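Local coordinates for DUF1214 domain-containing protein (Burkholderia cenocepacia, PDB 6ANS) that is of unknown function but belongs to the DUF1214 family and binds a sodium ion in the crystal, at residues G129-L134 with R201-A206; D108-Y113 with V193-L198; T54-D59 with N309-E314. All blocks are in the same frame, centred on the assembly; numbering follows the deposited sequence.

Interaction 1: G129-L134 with R201-A206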
loop_
_atom_site.group_PDB
_atom_site.type_symbol
_atom_site.label_atom_id
_atom_site.label_comp_id
_atom_site.label_asym_id
_atom_site.label_seq_id
_atom_site.Cartn_x
_atom_site.Cartn_y
_atom_site.Cartn_z
ATOM N N GLY A 129 17.440 15.635 -4.613
ATOM C CA GLY A 129 16.467 15.826 -5.677
ATOM C C GLY A 129 16.239 17.306 -5.955
ATOM O O GLY A 129 16.992 18.173 -5.519
ATOM N N THR A 130 15.175 17.585 -6.715
ATOM C CA THR A 130 14.866 18.952 -7.127
ATOM C C THR A 130 13.531 19.470 -6.613
ATOM O O THR A 130 13.145 20.590 -6.970
ATOM C CB THR A 130 14.872 19.079 -8.660
ATOM O OG1 THR A 130 13.816 18.273 -9.199
ATOM C CG2 THR A 130 16.209 18.632 -9.238
ATOM N N VAL A 131 12.782 18.683 -5.842
ATOM C CA VAL A 131 11.566 19.219 -5.245
ATOM C C VAL A 131 11.963 20.406 -4.375
ATOM O O VAL A 131 12.920 20.328 -3.592
ATOM C CB VAL A 131 10.810 18.116 -4.479
ATOM C CG1 VAL A 131 11.649 17.550 -3.336
ATOM C CG2 VAL A 131 9.438 18.610 -4.003
ATOM N N ALA A 132 11.306 21.553 -4.584
ATOM C CA ALA A 132 11.803 22.767 -3.934
ATOM C C ALA A 132 11.465 22.810 -2.447
ATOM O O ALA A 132 12.289 23.260 -1.641
ATOM C CB ALA A 132 11.289 24.020 -4.643
ATOM N N TYR A 133 10.269 22.374 -2.056
ATOM C CA TYR A 133 9.880 22.372 -0.650
ATOM C C TYR A 133 10.004 20.973 -0.050
ATOM O O TYR A 133 9.418 20.012 -0.560
ATOM C CB TYR A 133 8.469 22.920 -0.441
ATOM C CG TYR A 133 8.140 23.085 1.038
ATOM C CD1 TYR A 133 7.614 22.019 1.780
ATOM C CD2 TYR A 133 8.379 24.287 1.697
ATOM C CE1 TYR A 133 7.325 22.151 3.137
ATOM C CE2 TYR A 133 8.095 24.435 3.058
ATOM C CZ TYR A 133 7.571 23.360 3.772
ATOM O OH TYR A 133 7.298 23.495 5.111
ATOM N N LEU A 134 10.745 20.882 1.055
ATOM C CA LEU A 134 11.041 19.632 1.745
ATOM C C LEU A 134 11.104 19.918 3.239
ATOM O O LEU A 134 11.905 20.758 3.661
ATOM C CB LEU A 134 12.375 19.069 1.248
ATOM C CG LEU A 134 12.916 17.861 1.997
ATOM C CD1 LEU A 134 11.989 16.687 1.746
ATOM C CD2 LEU A 134 14.333 17.558 1.516
ATOM N N ARG A 201 5.597 16.805 -12.635
ATOM C CA ARG A 201 6.120 16.353 -13.920
ATOM C C ARG A 201 7.568 16.768 -14.123
ATOM O O ARG A 201 8.316 16.067 -14.808
ATOM C CB ARG A 201 5.278 16.913 -15.065
ATOM C CG ARG A 201 4.112 16.046 -15.477
ATOM C CD ARG A 201 2.847 16.870 -15.629
ATOM N NE ARG A 201 3.127 18.298 -15.601
ATOM C CZ ARG A 201 2.999 19.107 -16.641
ATOM N NH1 ARG A 201 2.579 18.626 -17.804
ATOM N NH2 ARG A 201 3.288 20.397 -16.512
ATOM N N THR A 202 7.980 17.893 -13.539
ATOM C CA THR A 202 9.306 18.439 -13.784
ATOM C C THR A 202 10.207 18.479 -12.558
ATOM O O THR A 202 11.386 18.851 -12.677
ATOM C CB THR A 202 9.170 19.844 -14.360
ATOM O OG1 THR A 202 8.554 20.680 -13.375
ATOM C CG2 THR A 202 8.311 19.796 -15.612
ATOM N N GLU A 203 9.699 18.110 -11.393
ATOM C CA GLU A 203 10.485 18.082 -10.174
ATOM C C GLU A 203 10.794 16.640 -9.820
ATOM O O GLU A 203 10.014 15.733 -10.125
ATOM C CB GLU A 203 9.765 18.764 -9.022
ATOM C CG GLU A 203 9.725 20.265 -9.127
ATOM C CD GLU A 203 8.839 20.868 -8.066
ATOM O OE1 GLU A 203 7.955 20.149 -7.588
ATOM O OE2 GLU A 203 9.006 22.052 -7.719
ATOM N N THR A 204 11.948 16.429 -9.297
ATOM C CA THR A 204 12.369 15.096 -8.922
ATOM C C THR A 204 12.284 14.960 -7.415
ATOM O O THR A 204 12.802 15.838 -6.709
ATOM C CB THR A 204 13.804 14.870 -9.395
ATOM O OG1 THR A 204 13.847 14.940 -10.834
ATOM C CG2 THR A 204 14.324 13.520 -8.926
ATOM N N PRO A 205 11.658 13.900 -6.884
ATOM C CA PRO A 205 11.566 13.756 -5.427
ATOM C C PRO A 205 12.919 13.440 -4.820
ATOM O O PRO A 205 13.762 12.780 -5.431
ATOM C CB PRO A 205 10.604 12.571 -5.230
ATOM C CG PRO A 205 9.921 12.360 -6.531
ATOM C CD PRO A 205 10.824 12.915 -7.603
ATOM N N ALA A 206 13.102 13.879 -3.584
ATOM C CA ALA A 206 14.232 13.391 -2.817
ATOM C C ALA A 206 14.030 11.902 -2.566
ATOM O O ALA A 206 12.902 11.437 -2.379
ATOM C CB ALA A 206 14.343 14.167 -1.499
HETATM O O HOH W 1 13.663 17.740 -11.763
#
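T130 and T204 meet where two loops cross: the one leading into strand 133-140 and the connection from strand 188-196 to strand 207-212. The hydroxyl of T130 does the touching. With chi1 at 64° its OG1 sits between the backbone N and the carbonyl carbon, which turns it onto the other loop, and T204 N donates to it at 2.6 Å along a nearly straight N-H line (165°). The bond is returned by the backbone. T204 O takes T130 N at 2.9 Å and V131 N at 3.0 Å, the two donors arriving from opposite faces of the carbonyl plane, so T204 is held through both its N and its O.

The T204 hydroxyl lies beside its own backbone N (chi1 -63°), which brings OG1 to the water that T130 OG1 also binds. That water lies 2.6 Å from T130 OG1 and 3.0 Å from T204 OG1, and it donates to T202 O, tying three residues together at the exposed rim of the contact.

Behind the polar pair, V131 is buried. Its CG1 reaches toward the backbone of P205 and A206, 4.0 Å from A206 N, while its CG2 lies 4.2 Å from E203 OE1. The E203 chain, extended beyond CG, crosses V131 at about a right angle, and its carboxylate makes weak hydrogen bonds to the backbone N atoms of L198 and D199. V131, E203 and P205 all touch F197.

G129, with its positive phi, packs its CA 3.8 Å from T204 O. Backbone groups and one threonine hydroxyl thus fix this crossing without any cross-loop salt bridge, with water completing the bonding at its outer side.

Interaction 2: D108-Y113 with V193-L198. With PO4 (phosphate ion), chain E.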
loop_
_atom_site.group_PDB
_atom_site.type_symbol
_atom_site.label_atom_id
_atom_site.label_comp_id
_atom_site.label_asym_id
_atom_site.label_seq_id
_atom_site.Cartn_x
_atom_site.Cartn_y
_atom_site.Cartn_z
ATOM N N ASP A 108 -0.515 17.950 -3.600
ATOM C CA ASP A 108 0.794 18.323 -4.129
ATOM C C ASP A 108 1.946 17.784 -3.305
ATOM O O ASP A 108 3.100 18.133 -3.582
ATOM C CB ASP A 108 0.909 19.842 -4.220
ATOM C CG ASP A 108 -0.077 20.415 -5.191
ATOM O OD1 ASP A 108 -0.255 19.793 -6.267
ATOM O OD2 ASP A 108 -0.710 21.434 -4.863
ATOM N N ASN A 109 1.666 16.942 -2.320
ATOM C CA ASN A 109 2.683 16.403 -1.437
ATOM C C ASN A 109 2.980 14.948 -1.770
ATOM O O ASN A 109 2.075 14.166 -2.072
ATOM C CB ASN A 109 2.237 16.473 0.030
ATOM C CG ASN A 109 2.463 17.827 0.664
ATOM O OD1 ASN A 109 2.797 18.798 -0.016
ATOM N ND2 ASN A 109 2.243 17.909 1.996
ATOM N N LEU A 110 4.253 14.595 -1.653
ATOM C CA LEU A 110 4.684 13.244 -1.327
ATOM C C LEU A 110 4.877 13.201 0.186
ATOM O O LEU A 110 5.735 13.908 0.729
ATOM C CB LEU A 110 5.985 12.885 -2.038
ATOM C CG LEU A 110 6.587 11.507 -1.722
ATOM C CD1 LEU A 110 5.596 10.409 -1.964
ATOM C CD2 LEU A 110 7.890 11.255 -2.500
ATOM N N TYR A 111 4.045 12.427 0.869
ATOM C CA TYR A 111 4.186 12.236 2.304
ATOM C C TYR A 111 4.991 10.979 2.559
ATOM O O TYR A 111 4.773 9.945 1.914
ATOM C CB TYR A 111 2.839 12.079 3.009
ATOM C CG TYR A 111 1.951 13.290 3.063
ATOM C CD1 TYR A 111 2.145 14.277 4.030
ATOM C CD2 TYR A 111 0.868 13.417 2.195
ATOM C CE1 TYR A 111 1.308 15.382 4.105
ATOM C CE2 TYR A 111 0.018 14.516 2.264
ATOM C CZ TYR A 111 0.249 15.495 3.229
ATOM O OH TYR A 111 -0.580 16.575 3.310
ATOM N N GLN A 112 5.874 11.051 3.544
ATOM C CA GLN A 112 6.605 9.874 3.977
ATOM C C GLN A 112 6.635 9.864 5.493
ATOM O O GLN A 112 6.876 10.896 6.119
ATOM C CB GLN A 112 8.021 9.858 3.418
ATOM C CG GLN A 112 8.049 9.769 1.899
ATOM C CD GLN A 112 9.458 9.619 1.394
ATOM O OE1 GLN A 112 10.188 10.596 1.257
ATOM N NE2 GLN A 112 9.874 8.374 1.191
ATOM N N TYR A 113 6.419 8.690 6.070
ATOM C CA TYR A 113 6.291 8.531 7.505
ATOM C C TYR A 113 7.130 7.336 7.912
ATOM O O TYR A 113 7.099 6.292 7.251
ATOM C CB TYR A 113 4.806 8.324 7.875
ATOM C CG TYR A 113 4.437 8.128 9.334
ATOM C CD1 TYR A 113 3.623 9.046 9.983
ATOM C CD2 TYR A 113 4.849 7.008 10.047
ATOM C CE1 TYR A 113 3.243 8.868 11.304
ATOM C CE2 TYR A 113 4.470 6.823 11.380
ATOM C CZ TYR A 113 3.659 7.754 11.999
ATOM O OH TYR A 113 3.276 7.587 13.322
ATOM N N VAL A 193 7.692 13.386 6.774
ATOM C CA VAL A 193 8.387 14.130 5.733
ATOM C C VAL A 193 7.348 14.653 4.756
ATOM O O VAL A 193 6.473 13.896 4.311
ATOM C CB VAL A 193 9.413 13.251 5.003
ATOM C CG1 VAL A 193 10.192 14.091 3.953
ATOM C CG2 VAL A 193 10.335 12.539 5.974
ATOM N N ARG A 194 7.450 15.935 4.408
ATOM C CA ARG A 194 6.646 16.518 3.337
ATOM C C ARG A 194 7.548 16.905 2.174
ATOM O O ARG A 194 8.504 17.672 2.344
ATOM C CB ARG A 194 5.864 17.737 3.814
ATOM C CG ARG A 194 4.725 17.393 4.758
ATOM C CD ARG A 194 4.117 18.651 5.299
ATOM N NE ARG A 194 2.894 18.426 6.051
ATOM C CZ ARG A 194 2.863 18.049 7.331
ATOM N NH1 ARG A 194 3.998 17.814 7.996
ATOM N NH2 ARG A 194 1.692 17.908 7.944
ATOM N N GLN A 195 7.247 16.376 0.998
ATOM C CA GLN A 195 7.802 16.889 -0.246
ATOM C C GLN A 195 6.664 17.554 -1.008
ATOM O O GLN A 195 5.714 16.880 -1.427
ATOM C CB GLN A 195 8.456 15.780 -1.066
ATOM C CG GLN A 195 9.337 14.832 -0.245
ATOM C CD GLN A 195 10.324 14.096 -1.141
ATOM O OE1 GLN A 195 10.660 14.593 -2.214
ATOM N NE2 GLN A 195 10.814 12.933 -0.697
ATOM N N THR A 196 6.756 18.864 -1.199
ATOM C CA THR A 196 5.668 19.627 -1.793
ATOM C C THR A 196 6.069 20.047 -3.199
ATOM O O THR A 196 7.048 20.781 -3.380
ATOM C CB THR A 196 5.328 20.852 -0.945
ATOM O OG1 THR A 196 5.001 20.432 0.381
ATOM C CG2 THR A 196 4.134 21.592 -1.549
ATOM N N PHE A 197 5.300 19.607 -4.187
ATOM C CA PHE A 197 5.652 19.805 -5.587
ATOM C C PHE A 197 4.925 21.016 -6.156
ATOM O O PHE A 197 3.696 21.123 -6.038
ATOM C CB PHE A 197 5.317 18.561 -6.416
ATOM C CG PHE A 197 6.153 17.381 -6.056
ATOM C CD1 PHE A 197 7.397 17.201 -6.634
ATOM C CD2 PHE A 197 5.717 16.478 -5.089
ATOM C CE1 PHE A 197 8.187 16.129 -6.279
ATOM C CE2 PHE A 197 6.497 15.399 -4.724
ATOM C CZ PHE A 197 7.743 15.225 -5.323
ATOM N N LEU A 198 5.680 21.929 -6.764
ATOM C CA LEU A 198 5.022 22.881 -7.643
ATOM C C LEU A 198 4.422 22.145 -8.837
ATOM O O LEU A 198 3.299 22.442 -9.256
ATOM C CB LEU A 198 6.012 23.958 -8.121
ATOM C CG LEU A 198 6.530 25.021 -7.148
ATOM C CD1 LEU A 198 7.616 25.866 -7.812
ATOM C CD2 LEU A 198 5.403 25.893 -6.612
HETATM P P PO4 E . -0.544 19.407 5.331
HETATM O O1 PO4 E . -0.225 20.728 4.675
HETATM O O2 PO4 E . -1.931 19.033 4.916
HETATM O O3 PO4 E . 0.441 18.338 4.928
HETATM O O4 PO4 E . -0.453 19.623 6.821
#
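L110 and Q195 form a hydrogen-bonded pair at the edge of a four-stranded antiparallel sheet, where outermost strand 109-115 runs beside strand 188-196. Backbone bonds come in reciprocal pairs: L110 N to Q195 O at 2.7 Å and Q195 N back to L110 O, then the same between Q112 and V193. Beyond the strands, F197 N continues the pattern to D108 O. CA-H...O contacts from N109, Y111 and T196 fill the intervals.

Apolar packing is lighter: L110 CB meets the edge of the F197 ring, 3.7 Å from CE2.

Side-chain polar bonds lie on both faces. Beside L110, Q195 NE2 donates to Q112 OE1 from above that amide's plane, while Q195 OE1 takes A206 N. On the other face T196 OG1 donates to N109 OD1 at 2.8 Å, with the two side chains lying alongside each other.

The ionic group, on the face of N109, Y111, R194 and T196, is a phosphate probably from the crystallisation liquor; Y278 and R366 also bind it. R194 is extended from CG to NE, which carries its guanidinium edge-on to the ion, NH2 bonding O4 at 3.0 Å. Phosphate O3 lies in the plane of the Y111 ring at its edge, taking Y111 OH at 2.6 Å and R194 NE at 2.7 Å.

Interaction 3: T54-D59 with N309-E314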
loop_
_atom_site.group_PDB
_atom_site.type_symbol
_atom_site.label_atom_id
_atom_site.label_comp_id
_atom_site.label_asym_id
_atom_site.label_seq_id
_atom_site.Cartn_x
_atom_site.Cartn_y
_atom_site.Cartn_z
ATOM N N THR A 54 -25.286 11.578 13.072
ATOM C CA THR A 54 -26.369 12.410 12.574
ATOM C C THR A 54 -25.906 13.817 12.231
ATOM O O THR A 54 -26.602 14.511 11.485
ATOM C CB THR A 54 -27.508 12.465 13.604
ATOM O OG1 THR A 54 -26.993 12.954 14.846
ATOM C CG2 THR A 54 -28.133 11.081 13.812
ATOM N N ASP A 55 -24.747 14.252 12.730
ATOM C CA ASP A 55 -24.221 15.543 12.305
ATOM C C ASP A 55 -23.425 15.467 11.000
ATOM O O ASP A 55 -22.872 16.483 10.578
ATOM C CB ASP A 55 -23.368 16.183 13.417
ATOM C CG ASP A 55 -22.083 15.402 13.741
ATOM O OD1 ASP A 55 -21.789 14.371 13.085
ATOM O OD2 ASP A 55 -21.354 15.841 14.671
ATOM N N ALA A 56 -23.322 14.283 10.354
ATOM C CA ALA A 56 -22.676 14.169 9.044
ATOM C C ALA A 56 -23.713 14.100 7.927
ATOM O O ALA A 56 -24.803 13.560 8.127
ATOM C CB ALA A 56 -21.805 12.910 8.974
ATOM N N PRO A 57 -23.404 14.595 6.724
ATOM C CA PRO A 57 -24.354 14.459 5.611
ATOM C C PRO A 57 -24.657 12.992 5.354
ATOM O O PRO A 57 -23.812 12.116 5.567
ATOM C CB PRO A 57 -23.612 15.086 4.423
ATOM C CG PRO A 57 -22.473 15.884 5.027
ATOM C CD PRO A 57 -22.125 15.194 6.301
ATOM N N ASP A 58 -25.880 12.715 4.894
ATOM C CA ASP A 58 -26.268 11.340 4.596
ATOM C C ASP A 58 -26.610 11.118 3.123
ATOM O O ASP A 58 -27.248 10.119 2.790
ATOM C CB ASP A 58 -27.427 10.894 5.491
ATOM C CG ASP A 58 -28.719 11.610 5.189
ATOM O OD1 ASP A 58 -28.729 12.560 4.375
ATOM O OD2 ASP A 58 -29.748 11.203 5.772
ATOM N N ASP A 59 -26.214 12.021 2.232
ATOM C CA ASP A 59 -26.402 11.754 0.815
ATOM C C ASP A 59 -25.622 10.492 0.441
ATOM O O ASP A 59 -24.601 10.186 1.061
ATOM C CB ASP A 59 -25.937 12.945 -0.017
ATOM C CG ASP A 59 -24.474 13.259 0.195
ATOM O OD1 ASP A 59 -24.157 13.911 1.217
ATOM O OD2 ASP A 59 -23.645 12.858 -0.649
ATOM N N ASN A 309 -12.306 18.778 -1.012
ATOM C CA ASN A 309 -12.383 17.498 -0.310
ATOM C C ASN A 309 -13.826 17.035 -0.189
ATOM O O ASN A 309 -14.761 17.827 -0.313
ATOM C CB ASN A 309 -11.818 17.561 1.128
ATOM C CG ASN A 309 -10.469 18.267 1.211
ATOM O OD1 ASN A 309 -9.636 18.154 0.309
ATOM N ND2 ASN A 309 -10.230 18.954 2.332
ATOM N N ASN A 310 -14.005 15.749 0.138
ATOM C CA ASN A 310 -15.324 15.302 0.566
ATOM C C ASN A 310 -15.523 15.624 2.049
ATOM O O ASN A 310 -14.676 16.250 2.695
ATOM C CB ASN A 310 -15.530 13.815 0.265
ATOM C CG ASN A 310 -14.609 12.898 1.053
ATOM O OD1 ASN A 310 -13.913 13.302 1.998
ATOM N ND2 ASN A 310 -14.603 11.638 0.654
ATOM N N TYR A 311 -16.667 15.201 2.601
ATOM C CA TYR A 311 -16.964 15.536 3.990
ATOM C C TYR A 311 -15.961 14.920 4.953
ATOM O O TYR A 311 -15.716 15.479 6.029
ATOM C CB TYR A 311 -18.375 15.094 4.373
ATOM C CG TYR A 311 -18.743 15.555 5.769
ATOM C CD1 TYR A 311 -19.203 16.848 5.989
ATOM C CD2 TYR A 311 -18.610 14.707 6.865
ATOM C CE1 TYR A 311 -19.538 17.290 7.248
ATOM C CE2 TYR A 311 -18.965 15.129 8.138
ATOM C CZ TYR A 311 -19.419 16.425 8.322
ATOM O OH TYR A 311 -19.753 16.869 9.576
ATOM N N TRP A 312 -15.387 13.773 4.594
ATOM C CA TRP A 312 -14.406 13.058 5.409
ATOM C C TRP A 312 -13.010 13.665 5.338
ATOM O O TRP A 312 -12.068 13.090 5.902
ATOM C CB TRP A 312 -14.403 11.585 4.964
ATOM C CG TRP A 312 -15.842 11.115 4.889
ATOM C CD1 TRP A 312 -16.547 10.759 3.769
ATOM C CD2 TRP A 312 -16.768 11.056 5.980
ATOM N NE1 TRP A 312 -17.847 10.458 4.107
ATOM C CE2 TRP A 312 -18.007 10.625 5.457
ATOM C CE3 TRP A 312 -16.662 11.298 7.353
ATOM C CZ2 TRP A 312 -19.132 10.434 6.259
ATOM C CZ3 TRP A 312 -17.786 11.112 8.151
ATOM C CH2 TRP A 312 -19.003 10.683 7.599
HETATM N N MSE A 313 -12.861 14.798 4.649
HETATM C CA MSE A 313 -11.600 15.534 4.543
HETATM C C MSE A 313 -10.550 14.712 3.806
HETATM O O MSE A 313 -9.344 14.842 4.017
HETATM C CB MSE A 313 -11.130 15.996 5.939
HETATM C CG MSE A 313 -12.202 16.874 6.593
HETATM SE SE MSE A 313 -11.632 17.863 8.221
HETATM C CE MSE A 313 -10.253 18.986 7.352
ATOM N N GLU A 314 -11.025 13.858 2.914
ATOM C CA GLU A 314 -10.175 13.310 1.875
ATOM C C GLU A 314 -10.244 14.256 0.693
ATOM O O GLU A 314 -11.344 14.631 0.276
ATOM C CB GLU A 314 -10.650 11.941 1.410
ATOM C CG GLU A 314 -10.800 10.861 2.443
ATOM C CD GLU A 314 -11.345 9.610 1.771
ATOM O OE1 GLU A 314 -12.507 9.645 1.325
ATOM O OE2 GLU A 314 -10.593 8.629 1.627
HETATM O O HOH W 2 -19.371 15.018 11.562
HETATM O O HOH W 3 -22.358 18.722 9.191
#
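A type I beta turn, N310 to M313, follows strand 303-309 and presents two aromatic side chains to the loop between helix 48-52 and helix 60-83. Y311 carries the contact. Its CG is anti to the backbone N (chi1 -175°), which sends the ring out from the turn toward A56 and P57. The proline lies over one face of that ring in a CH-pi contact, with CD above the centre, 6° off the ring normal, and CG leaning toward Y311 CD1. A56 CB points at the turn and touches both aromatics, 3.7 Å from Y311 CE2 and 3.8 Å from W312 CH2. The edge of Y311, at CD2, comes over one face of W312, off centre, with W312 CZ3 in the plane of the tyrosine ring.

The phenol end is handled by water. Y311 OH donates to one water, 2.7 Å away, which in turn donates to D55 OD1 at 2.9 Å; a second water donates both to D55 O at 2.7 Å and to Y311 OH. The hydroxyl thus reaches the D55 backbone and carboxylate through solvent, and that carboxylate also has a salt bridge to R53.

Within the turn, M313 N bonds N310 O. The N310 side chain works in two directions: OD1 accepts E314 N at 3.1 Å, and ND2 donates to E314 OE1 at 3.0 Å, on the anti lone pair of that oxygen. These two bonds fix the rotation of the N310 amide, whose ND2 also bonds E65.

Helix 60-83 flanks the contact: D59 is its N-cap, with OD2 taking T62 N, W312 NE1 bonds T62 O, and E314 pairs with R72. Y311 also packs on A249 and A250 of helix 224-251, while P57 touches T360 of strand 360-368.

From the N terminus, the chain first reaches 54-59, whose partner 309-314 comes 250 residues later; interaction 3 therefore closes a long loop that encloses both other contacts. Inside it, 108-113 pairs with 193-198 and 129-134 with 201-206, so interactions 2 and 1 cross, their segments alternating along the chain. These two touch: strands 133-140 and 188-196 are neighbours in one sheet, with Y133 O near T196 N. Interaction 1 joins the loops at one end of that sheet. Interaction 3 lies about 33 Å from interaction 1, centre to centre, and ties the N-terminal helical region to the later beta sheet containing strand 303-309.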